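Local coordinates for ABC transporter periplasmic peptide-binding protein (Pseudoalteromonas, PDB 4QFP) that probably captures short peptides, dipeptides in particular, in the periplasm and delivers them to an ABC transporter for uptake into the cell, at residues Trp377-Ser382 and Val429-Ala434; Gln324-Gly329 and Tyr385-Arg390; Thr265-Ser270 and Val381-Asn386. All coordinates share one frame; numbering follows the deposited sequence.

Contact 1: Trp377-Ser382 and Val429-Ala434; sequences WAMPVS and VLLGWA. With VAL (valine), chain C.
One strand, 429-434, runs from the buried interior of the fold into the dipeptide cleft, and at its inner end Trp377 is bridged to Val429. Leu430 N donates to Trp377 O, a fairly straight bond of 2.8 Å (161° at the hydrogen). Beside it Trp377 CB lies on Val429 CG2 at 3.7 Å, the methyl that stands anti to the backbone N, a placing that sets the branch of this beta-branched residue against Trp377. Past Ala378 the chain swings off the sheet, and the flexible thioether of Met379 follows the strand instead: CG sits 3.2 Å from Leu430 O, a buried carbonyl with no polar partner, and SD rests 3.8 Å from Leu431 CD2, the two side chains crossing at about a right angle. Farther along, the strand meets ligand. Ala434 N bonds to O of the bound valine at 2.8 Å and the valine N bonds back to Ala434 O, as in a hydrogen-bonded antiparallel pair. The flat indole of Trp433 carries the valine N over one face, 3.4 Å from CZ2 and toward the rim. An alanine in place of Trp433 would probably leave that amino group without the aromatic surface beneath it, relying on its bonds to Ala434 O and Asp436 OD1. Around the contact, helix 414-422 covers Trp377 and Val429, helix 389-401 packs on Leu430 through Met392 and Met396, and strand 291-297 pairs with 429-434.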
loop_
_atom_site.group_PDB
_atom_site.type_symbol
_atom_site.label_atom_id
_atom_site.label_comp_id
_atom_site.label_asym_id
_atom_site.label_seq_id
_atom_site.Cartn_x
_atom_site.Cartn_y
_atom_site.Cartn_z
ATOM N N TRP A 377 18.220 4.917 -5.210
ATOM C CA TRP A 377 17.781 4.573 -3.874
ATOM C C TRP A 377 17.130 3.193 -3.865
ATOM O O TRP A 377 16.248 2.894 -4.674
ATOM C CB TRP A 377 16.826 5.636 -3.321
ATOM C CG TRP A 377 17.521 6.929 -2.953
ATOM C CD1 TRP A 377 18.469 7.594 -3.683
ATOM C CD2 TRP A 377 17.319 7.700 -1.763
ATOM N NE1 TRP A 377 18.865 8.729 -3.021
ATOM C CE2 TRP A 377 18.174 8.817 -1.839
ATOM C CE3 TRP A 377 16.502 7.550 -0.636
ATOM C CZ2 TRP A 377 18.235 9.776 -0.833
ATOM C CZ3 TRP A 377 16.563 8.511 0.363
ATOM C CH2 TRP A 377 17.424 9.606 0.258
ATOM N N ALA A 378 17.574 2.358 -2.931
ATOM C CA ALA A 378 17.152 0.970 -2.882
ATOM C C ALA A 378 16.551 0.637 -1.534
ATOM O O ALA A 378 17.139 0.929 -0.491
ATOM C CB ALA A 378 18.339 0.054 -3.174
ATOM N N MET A 379 15.377 0.013 -1.567
ATOM C CA MET A 379 14.704 -0.438 -0.365
ATOM C C MET A 379 15.527 -1.491 0.354
ATOM O O MET A 379 16.120 -2.382 -0.271
ATOM C CB MET A 379 13.336 -1.010 -0.734
ATOM C CG MET A 379 12.624 -0.197 -1.789
ATOM S SD MET A 379 11.077 -0.941 -2.274
ATOM C CE MET A 379 11.650 -2.142 -3.473
ATOM N N PRO A 380 15.553 -1.407 1.682
ATOM C CA PRO A 380 16.339 -2.290 2.540
ATOM C C PRO A 380 15.618 -3.596 2.902
ATOM O O PRO A 380 16.198 -4.437 3.586
ATOM C CB PRO A 380 16.547 -1.431 3.786
ATOM C CG PRO A 380 15.274 -0.616 3.868
ATOM C CD PRO A 380 14.831 -0.373 2.449
ATOM N N VAL A 381 14.375 -3.761 2.462
ATOM C CA VAL A 381 13.590 -4.945 2.802
ATOM C C VAL A 381 12.917 -5.548 1.576
ATOM O O VAL A 381 12.760 -4.876 0.553
ATOM C CB VAL A 381 12.501 -4.627 3.849
ATOM C CG1 VAL A 381 13.134 -4.306 5.186
ATOM C CG2 VAL A 381 11.616 -3.476 3.383
ATOM N N SER A 382 12.510 -6.812 1.681
ATOM C CA SER A 382 11.798 -7.466 0.590
ATOM C C SER A 382 10.355 -6.975 0.517
ATOM O O SER A 382 9.682 -6.852 1.548
ATOM C CB SER A 382 11.834 -8.988 0.751
ATOM O OG SER A 382 11.039 -9.621 -0.236
ATOM N N VAL A 429 14.843 5.995 -7.777
ATOM C CA VAL A 429 14.513 5.099 -6.680
ATOM C C VAL A 429 13.826 3.839 -7.186
ATOM O O VAL A 429 12.954 3.895 -8.056
ATOM C CB VAL A 429 13.591 5.801 -5.670
ATOM C CG1 VAL A 429 12.285 6.175 -6.338
ATOM C CG2 VAL A 429 13.334 4.924 -4.450
ATOM N N LEU A 430 14.242 2.697 -6.652
ATOM C CA LEU A 430 13.510 1.455 -6.846
ATOM C C LEU A 430 12.385 1.394 -5.820
ATOM O O LEU A 430 12.632 1.324 -4.622
ATOM C CB LEU A 430 14.436 0.256 -6.667
ATOM C CG LEU A 430 15.589 0.156 -7.670
ATOM C CD1 LEU A 430 16.509 -0.982 -7.287
ATOM C CD2 LEU A 430 15.072 -0.012 -9.091
ATOM N N LEU A 431 11.146 1.432 -6.295
ATOM C CA LEU A 431 9.996 1.357 -5.416
ATOM C C LEU A 431 8.888 0.568 -6.105
ATOM O O LEU A 431 9.142 -0.212 -7.012
ATOM C CB LEU A 431 9.496 2.757 -5.047
ATOM C CG LEU A 431 9.615 3.211 -3.585
ATOM C CD1 LEU A 431 8.957 4.572 -3.389
ATOM C CD2 LEU A 431 9.008 2.192 -2.627
ATOM N N GLY A 432 7.657 0.761 -5.670
ATOM C CA GLY A 432 6.552 0.061 -6.294
ATOM C C GLY A 432 5.269 0.219 -5.519
ATOM O O GLY A 432 5.206 0.963 -4.537
ATOM N N TRP A 433 4.244 -0.502 -5.949
ATOM C CA TRP A 433 2.942 -0.371 -5.345
ATOM C C TRP A 433 2.233 -1.717 -5.359
ATOM O O TRP A 433 2.093 -2.338 -6.410
ATOM C CB TRP A 433 2.142 0.673 -6.116
ATOM C CG TRP A 433 0.806 1.018 -5.537
ATOM C CD1 TRP A 433 -0.400 0.603 -5.988
ATOM C CD2 TRP A 433 0.548 1.873 -4.421
ATOM N NE1 TRP A 433 -1.402 1.135 -5.222
ATOM C CE2 TRP A 433 -0.842 1.921 -4.249
ATOM C CE3 TRP A 433 1.363 2.592 -3.540
ATOM C CZ2 TRP A 433 -1.444 2.665 -3.239
ATOM C CZ3 TRP A 433 0.767 3.328 -2.539
ATOM C CH2 TRP A 433 -0.620 3.357 -2.392
ATOM N N ALA A 434 1.814 -2.175 -4.186
ATOM C CA ALA A 434 0.963 -3.353 -4.084
ATOM C C ALA A 434 -0.475 -2.860 -3.979
ATOM O O ALA A 434 -0.861 -2.248 -2.980
ATOM C CB ALA A 434 1.344 -4.173 -2.874
HETATM N N VAL C . -0.517 0.115 -1.199
HETATM C CA VAL C . 0.572 0.389 -0.267
HETATM C C VAL C . 1.930 0.124 -0.901
HETATM O O VAL C . 2.032 -0.489 -1.959
HETATM C CB VAL C . 0.488 -0.512 0.975
HETATM C CG1 VAL C . -0.783 -0.243 1.775
HETATM C CG2 VAL C . 0.567 -1.978 0.562
#

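Contact 2: Gln324-Gly329 and Tyr385-Arg390; sequences QAVYYG and YNPNAR. With THR (threonine), chain D.
Tyr327 lays one face of its ring over Pro387, whose CD forms a CH-pi contact 3.9 Å from the ring centroid and 29° off the normal. The proline suits this place because its rigid ring presents CH groups to the aromatic and has no backbone N-H to satisfy. At the ring's far end, in its plane, Tyr327 OH donates to Tyr385 O at 2.7 Å, with the donor tilted out of the carbonyl plane, which satisfies a buried carbonyl. Val326 adds a second apolar layer: with CG1 anti to the backbone N (chi1 178°), that methyl reaches Pro387 CG at 3.6 Å, the two side chains crossing at about a right angle. The segment 385-390 is the lead-in to helix 389-401. Asn386 OD1 accepts from Asn388 N at 3.0 Å, an Asx turn, and Asn388 is the N-cap, its OD1 taking the backbone N of Lys391. Asparagine suits both places, since its short side chain puts OD1 near a backbone N-H. Tyr385 turns its ring the other way, into the cleft. Its CG lies between the backbone N and the carbonyl carbon, and OH gives a very short 2.5 Å bond to O of the bound threonine.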
loop_
_atom_site.group_PDB
_atom_site.type_symbol
_atom_site.label_atom_id
_atom_site.label_comp_id
_atom_site.label_asym_id
_atom_site.label_seq_id
_atom_site.Cartn_x
_atom_site.Cartn_y
_atom_site.Cartn_z
ATOM N N GLN A 324 15.986 -13.085 -13.307
ATOM C CA GLN A 324 16.552 -14.324 -12.821
ATOM C C GLN A 324 17.311 -14.128 -11.518
ATOM O O GLN A 324 17.166 -14.919 -10.586
ATOM C CB GLN A 324 17.456 -14.942 -13.889
ATOM C CG GLN A 324 16.702 -15.323 -15.154
ATOM C CD GLN A 324 15.532 -16.259 -14.870
ATOM O OE1 GLN A 324 15.729 -17.429 -14.525
ATOM N NE2 GLN A 324 14.305 -15.744 -15.006
ATOM N N ALA A 325 18.111 -13.070 -11.449
ATOM C CA ALA A 325 18.993 -12.865 -10.296
ATOM C C ALA A 325 18.283 -12.273 -9.082
ATOM O O ALA A 325 18.736 -12.445 -7.954
ATOM C CB ALA A 325 20.190 -12.011 -10.678
ATOM N N VAL A 326 17.181 -11.565 -9.316
ATOM C CA VAL A 326 16.427 -10.949 -8.228
ATOM C C VAL A 326 15.157 -11.734 -7.939
ATOM O O VAL A 326 14.943 -12.196 -6.816
ATOM C CB VAL A 326 16.051 -9.489 -8.545
ATOM C CG1 VAL A 326 15.220 -8.897 -7.421
ATOM C CG2 VAL A 326 17.303 -8.665 -8.768
ATOM N N TYR A 327 14.321 -11.899 -8.958
ATOM C CA TYR A 327 13.050 -12.590 -8.781
ATOM C C TYR A 327 13.196 -14.103 -8.815
ATOM O O TYR A 327 12.283 -14.808 -8.434
ATOM C CB TYR A 327 12.025 -12.124 -9.813
ATOM C CG TYR A 327 11.679 -10.655 -9.678
ATOM C CD1 TYR A 327 12.477 -9.678 -10.270
ATOM C CD2 TYR A 327 10.570 -10.238 -8.944
ATOM C CE1 TYR A 327 12.175 -8.323 -10.145
ATOM C CE2 TYR A 327 10.266 -8.878 -8.813
ATOM C CZ TYR A 327 11.077 -7.932 -9.420
ATOM O OH TYR A 327 10.785 -6.582 -9.310
ATOM N N TYR A 328 14.353 -14.595 -9.251
ATOM C CA TYR A 328 14.596 -16.036 -9.298
ATOM C C TYR A 328 13.518 -16.750 -10.097
ATOM O O TYR A 328 13.028 -17.800 -9.688
ATOM C CB TYR A 328 14.687 -16.624 -7.880
ATOM C CG TYR A 328 16.038 -16.409 -7.220
ATOM C CD1 TYR A 328 17.076 -17.313 -7.405
ATOM C CD2 TYR A 328 16.276 -15.296 -6.426
ATOM C CE1 TYR A 328 18.312 -17.117 -6.815
ATOM C CE2 TYR A 328 17.510 -15.089 -5.835
ATOM C CZ TYR A 328 18.524 -16.004 -6.030
ATOM O OH TYR A 328 19.755 -15.803 -5.439
ATOM N N GLY A 329 13.137 -16.168 -11.232
ATOM C CA GLY A 329 12.167 -16.791 -12.115
ATOM C C GLY A 329 10.730 -16.729 -11.624
ATOM O O GLY A 329 9.822 -17.151 -12.328
ATOM N N TYR A 385 6.666 -6.627 -4.702
ATOM C CA TYR A 385 6.999 -6.181 -6.045
ATOM C C TYR A 385 8.508 -6.096 -6.311
ATOM O O TYR A 385 8.934 -5.820 -7.431
ATOM C CB TYR A 385 6.340 -4.821 -6.286
ATOM C CG TYR A 385 6.604 -3.807 -5.190
ATOM C CD1 TYR A 385 7.851 -3.191 -5.072
ATOM C CD2 TYR A 385 5.610 -3.457 -4.282
ATOM C CE1 TYR A 385 8.101 -2.254 -4.071
ATOM C CE2 TYR A 385 5.848 -2.518 -3.278
ATOM C CZ TYR A 385 7.097 -1.927 -3.173
ATOM O OH TYR A 385 7.343 -0.998 -2.182
ATOM N N ASN A 386 9.313 -6.319 -5.274
ATOM C CA ASN A 386 10.764 -6.305 -5.404
ATOM C C ASN A 386 11.398 -6.983 -4.202
ATOM O O ASN A 386 11.499 -6.387 -3.130
ATOM C CB ASN A 386 11.290 -4.878 -5.514
ATOM C CG ASN A 386 12.763 -4.827 -5.852
ATOM O OD1 ASN A 386 13.503 -5.790 -5.622
ATOM N ND2 ASN A 386 13.203 -3.701 -6.409
ATOM N N PRO A 387 11.809 -8.246 -4.375
ATOM C CA PRO A 387 12.327 -9.060 -3.271
ATOM C C PRO A 387 13.697 -8.598 -2.787
ATOM O O PRO A 387 14.089 -8.924 -1.663
ATOM C CB PRO A 387 12.420 -10.463 -3.882
ATOM C CG PRO A 387 12.571 -10.221 -5.356
ATOM C CD PRO A 387 11.743 -8.994 -5.646
ATOM N N ASN A 388 14.404 -7.829 -3.608
ATOM C CA ASN A 388 15.773 -7.442 -3.278
ATOM C C ASN A 388 16.221 -6.240 -4.091
ATOM O O ASN A 388 16.929 -6.391 -5.083
ATOM C CB ASN A 388 16.714 -8.616 -3.556
ATOM C CG ASN A 388 18.055 -8.475 -2.865
ATOM O OD1 ASN A 388 18.497 -7.374 -2.542
ATOM N ND2 ASN A 388 18.716 -9.602 -2.644
ATOM N N ALA A 389 15.811 -5.048 -3.678
ATOM C CA ALA A 389 16.212 -3.836 -4.384
ATOM C C ALA A 389 17.721 -3.623 -4.318
ATOM O O ALA A 389 18.318 -3.055 -5.237
ATOM C CB ALA A 389 15.473 -2.625 -3.836
ATOM N N ARG A 390 18.339 -4.071 -3.233
ATOM C CA ARG A 390 19.788 -3.974 -3.078
ATOM C C ARG A 390 20.462 -4.635 -4.272
ATOM O O ARG A 390 21.272 -4.013 -4.973
ATOM C CB ARG A 390 20.216 -4.696 -1.790
ATOM C CG ARG A 390 21.604 -4.380 -1.242
ATOM C CD ARG A 390 22.498 -3.656 -2.215
ATOM N NE ARG A 390 22.877 -2.365 -1.665
ATOM C CZ ARG A 390 24.125 -1.969 -1.443
ATOM N NH1 ARG A 390 25.141 -2.759 -1.749
ATOM N NH2 ARG A 390 24.349 -0.771 -0.923
HETATM N N THR D . 2.985 0.574 -0.227
HETATM C CA THR D . 4.347 0.271 -0.647
HETATM C C THR D . 4.841 -0.985 0.073
HETATM O O THR D . 5.883 -1.575 -0.262
HETATM C CB THR D . 5.297 1.438 -0.331
HETATM O OG1 THR D . 5.148 1.803 1.045
HETATM C CG2 THR D . 4.972 2.649 -1.207
HETATM O OXT THR D . 4.198 -1.428 1.029
#

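Contact 3: Thr265-Ser270 and Val381-Asn386; sequences TAHPSS and VSRIYN. With THR (threonine), chain D.
His267 spreads one face of its imidazole beneath Ser382 O and Arg383 NH1. Ser382 O stands 3.4 Å from His267 CG, and Arg383 NH1 hovers over the rim nearest His267 NE2, ring and guanidinium planes 56° apart. At the ring's edge Ile384 CG1 meets His267 CE1 at 3.7 Å, an apolar flank to a polar ring. A water in the ring plane joins His267 NE2, at 2.8 Å, to Arg383 NH2, which donates to it. Arginine fits here because its planar head can serve several partners: NE bonds to the bound threonine's O at 2.8 Å and NH2 to its OXT at 2.7 Å, both from the guanidinium edge. The chain gets there by bending at chi2 (-55°) and chi3 (-69°), which curls the head back toward His267. Farther out, NH1 forms a salt bridge with Glu36 and a weak hydrogen bond to Ser382 O. A type I turn from Arg383 to Asn386, closed by Asn386 N on Arg383 O, sets the backbone, while Arg253 holds His267 O. Two N-H groups on one carboxylate are well suited to reading a free peptide C terminus, and the charge of Glu36 probably steadies the head. The arginine would tend to disfavour a second proton on the imidazole, although Glu36, also touching His267, probably offsets part of this.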
loop_
_atom_site.group_PDB
_atom_site.type_symbol
_atom_site.label_atom_id
_atom_site.label_comp_id
_atom_site.label_asym_id
_atom_site.label_seq_id
_atom_site.Cartn_x
_atom_site.Cartn_y
_atom_site.Cartn_z
ATOM N N THR A 265 6.432 -15.966 8.774
ATOM C CA THR A 265 7.402 -14.966 8.354
ATOM C C THR A 265 6.891 -14.170 7.156
ATOM O O THR A 265 6.375 -14.731 6.176
ATOM C CB THR A 265 8.798 -15.567 8.069
ATOM O OG1 THR A 265 9.719 -14.510 7.779
ATOM C CG2 THR A 265 8.751 -16.499 6.895
ATOM N N ALA A 266 7.015 -12.853 7.266
ATOM C CA ALA A 266 6.582 -11.942 6.216
ATOM C C ALA A 266 7.668 -11.733 5.172
ATOM O O ALA A 266 8.849 -11.690 5.494
ATOM C CB ALA A 266 6.180 -10.609 6.824
ATOM N N HIS A 267 7.251 -11.609 3.918
ATOM C CA HIS A 267 8.142 -11.263 2.823
ATOM C C HIS A 267 9.427 -12.099 2.812
ATOM O O HIS A 267 10.529 -11.544 2.785
ATOM C CB HIS A 267 8.463 -9.761 2.860
ATOM C CG HIS A 267 7.266 -8.886 2.667
ATOM N ND1 HIS A 267 6.626 -8.766 1.454
ATOM C CD2 HIS A 267 6.584 -8.100 3.532
ATOM C CE1 HIS A 267 5.607 -7.934 1.574
ATOM N NE2 HIS A 267 5.556 -7.518 2.826
ATOM N N PRO A 268 9.287 -13.438 2.818
ATOM C CA PRO A 268 10.445 -14.341 2.735
ATOM C C PRO A 268 11.275 -14.063 1.496
ATOM O O PRO A 268 10.724 -13.889 0.409
ATOM C CB PRO A 268 9.806 -15.732 2.611
ATOM C CG PRO A 268 8.414 -15.485 2.145
ATOM C CD PRO A 268 8.014 -14.180 2.781
ATOM N N SER A 269 12.591 -14.014 1.664
ATOM C CA SER A 269 13.486 -13.821 0.539
ATOM C C SER A 269 13.133 -14.797 -0.564
ATOM O O SER A 269 12.801 -15.953 -0.302
ATOM C CB SER A 269 14.935 -14.033 0.959
ATOM O OG SER A 269 15.766 -14.121 -0.182
ATOM N N SER A 270 13.204 -14.329 -1.802
ATOM C CA SER A 270 12.909 -15.185 -2.939
ATOM C C SER A 270 13.993 -16.245 -3.112
ATOM O O SER A 270 13.706 -17.385 -3.476
ATOM C CB SER A 270 12.743 -14.350 -4.205
ATOM O OG SER A 270 13.857 -13.491 -4.394
ATOM N N VAL A 381 14.375 -3.761 2.462
ATOM C CA VAL A 381 13.590 -4.945 2.802
ATOM C C VAL A 381 12.917 -5.548 1.576
ATOM O O VAL A 381 12.760 -4.876 0.553
ATOM C CB VAL A 381 12.501 -4.627 3.849
ATOM C CG1 VAL A 381 13.134 -4.306 5.186
ATOM C CG2 VAL A 381 11.616 -3.476 3.383
ATOM N N SER A 382 12.510 -6.812 1.681
ATOM C CA SER A 382 11.798 -7.466 0.590
ATOM C C SER A 382 10.355 -6.975 0.517
ATOM O O SER A 382 9.682 -6.852 1.548
ATOM C CB SER A 382 11.834 -8.988 0.751
ATOM O OG SER A 382 11.039 -9.621 -0.236
ATOM N N ARG A 383 9.891 -6.687 -0.698
ATOM C CA ARG A 383 8.505 -6.285 -0.941
ATOM C C ARG A 383 7.925 -7.223 -1.987
ATOM O O ARG A 383 8.665 -7.844 -2.749
ATOM C CB ARG A 383 8.399 -4.858 -1.487
ATOM C CG ARG A 383 9.244 -3.800 -0.776
ATOM C CD ARG A 383 8.968 -3.773 0.712
ATOM N NE ARG A 383 7.640 -3.268 1.056
ATOM C CZ ARG A 383 6.880 -3.795 2.011
ATOM N NH1 ARG A 383 7.306 -4.860 2.684
ATOM N NH2 ARG A 383 5.691 -3.270 2.289
ATOM N N ILE A 384 6.600 -7.292 -2.055
ATOM C CA ILE A 384 5.946 -8.178 -3.005
ATOM C C ILE A 384 6.473 -7.902 -4.402
ATOM O O ILE A 384 6.733 -8.818 -5.168
ATOM C CB ILE A 384 4.423 -7.988 -2.999
ATOM C CG1 ILE A 384 3.845 -8.398 -1.644
ATOM C CG2 ILE A 384 3.787 -8.805 -4.120
ATOM C CD1 ILE A 384 2.548 -7.683 -1.300
ATOM N N TYR A 385 6.666 -6.627 -4.702
ATOM C CA TYR A 385 6.999 -6.181 -6.045
ATOM C C TYR A 385 8.508 -6.096 -6.311
ATOM O O TYR A 385 8.934 -5.820 -7.431
ATOM C CB TYR A 385 6.340 -4.821 -6.286
ATOM C CG TYR A 385 6.604 -3.807 -5.190
ATOM C CD1 TYR A 385 7.851 -3.191 -5.072
ATOM C CD2 TYR A 385 5.610 -3.457 -4.282
ATOM C CE1 TYR A 385 8.101 -2.254 -4.071
ATOM C CE2 TYR A 385 5.848 -2.518 -3.278
ATOM C CZ TYR A 385 7.097 -1.927 -3.173
ATOM O OH TYR A 385 7.343 -0.998 -2.182
ATOM N N ASN A 386 9.313 -6.319 -5.274
ATOM C CA ASN A 386 10.764 -6.305 -5.404
ATOM C C ASN A 386 11.398 -6.983 -4.202
ATOM O O ASN A 386 11.499 -6.387 -3.130
ATOM C CB ASN A 386 11.290 -4.878 -5.514
ATOM C CG ASN A 386 12.763 -4.827 -5.852
ATOM O OD1 ASN A 386 13.503 -5.790 -5.622
ATOM N ND2 ASN A 386 13.203 -3.701 -6.409
HETATM N N THR D . 2.985 0.574 -0.227
HETATM C CA THR D . 4.347 0.271 -0.647
HETATM C C THR D . 4.841 -0.985 0.073
HETATM O O THR D . 5.883 -1.575 -0.262
HETATM C CB THR D . 5.297 1.438 -0.331
HETATM O OG1 THR D . 5.148 1.803 1.045
HETATM C CG2 THR D . 4.972 2.649 -1.207
HETATM O OXT THR D . 4.198 -1.428 1.029
HETATM O O HOH W 1 4.102 -5.474 3.956
HETATM O O HOH W 2 7.701 -10.487 -0.703
HETATM O O HOH W 3 11.127 -12.073 -1.527
#

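In the fold
From the N terminus, the chain first lays down Thr265-Ser270 after strand 264-266, then Gln324-Gly329 at the end of helix 319-325. Both wait for the loop between strand 372-377 and helix 389-401, which meets them in turn: contact 3 closes about 110 residues and contact 2 about 55. Contact 2 begins inside the span of contact 3 and both end on the same loop, sharing Tyr385 and Asn386. Contact 1 starts on that same loop, shares Val381 and Ser382 with contact 3, and crosses contact 2 on its way to strand 428-434. The loop thus ties strands 264-266 and 428-434 of the mixed sheet and the end of helix 319-325 to the dipeptide cleft.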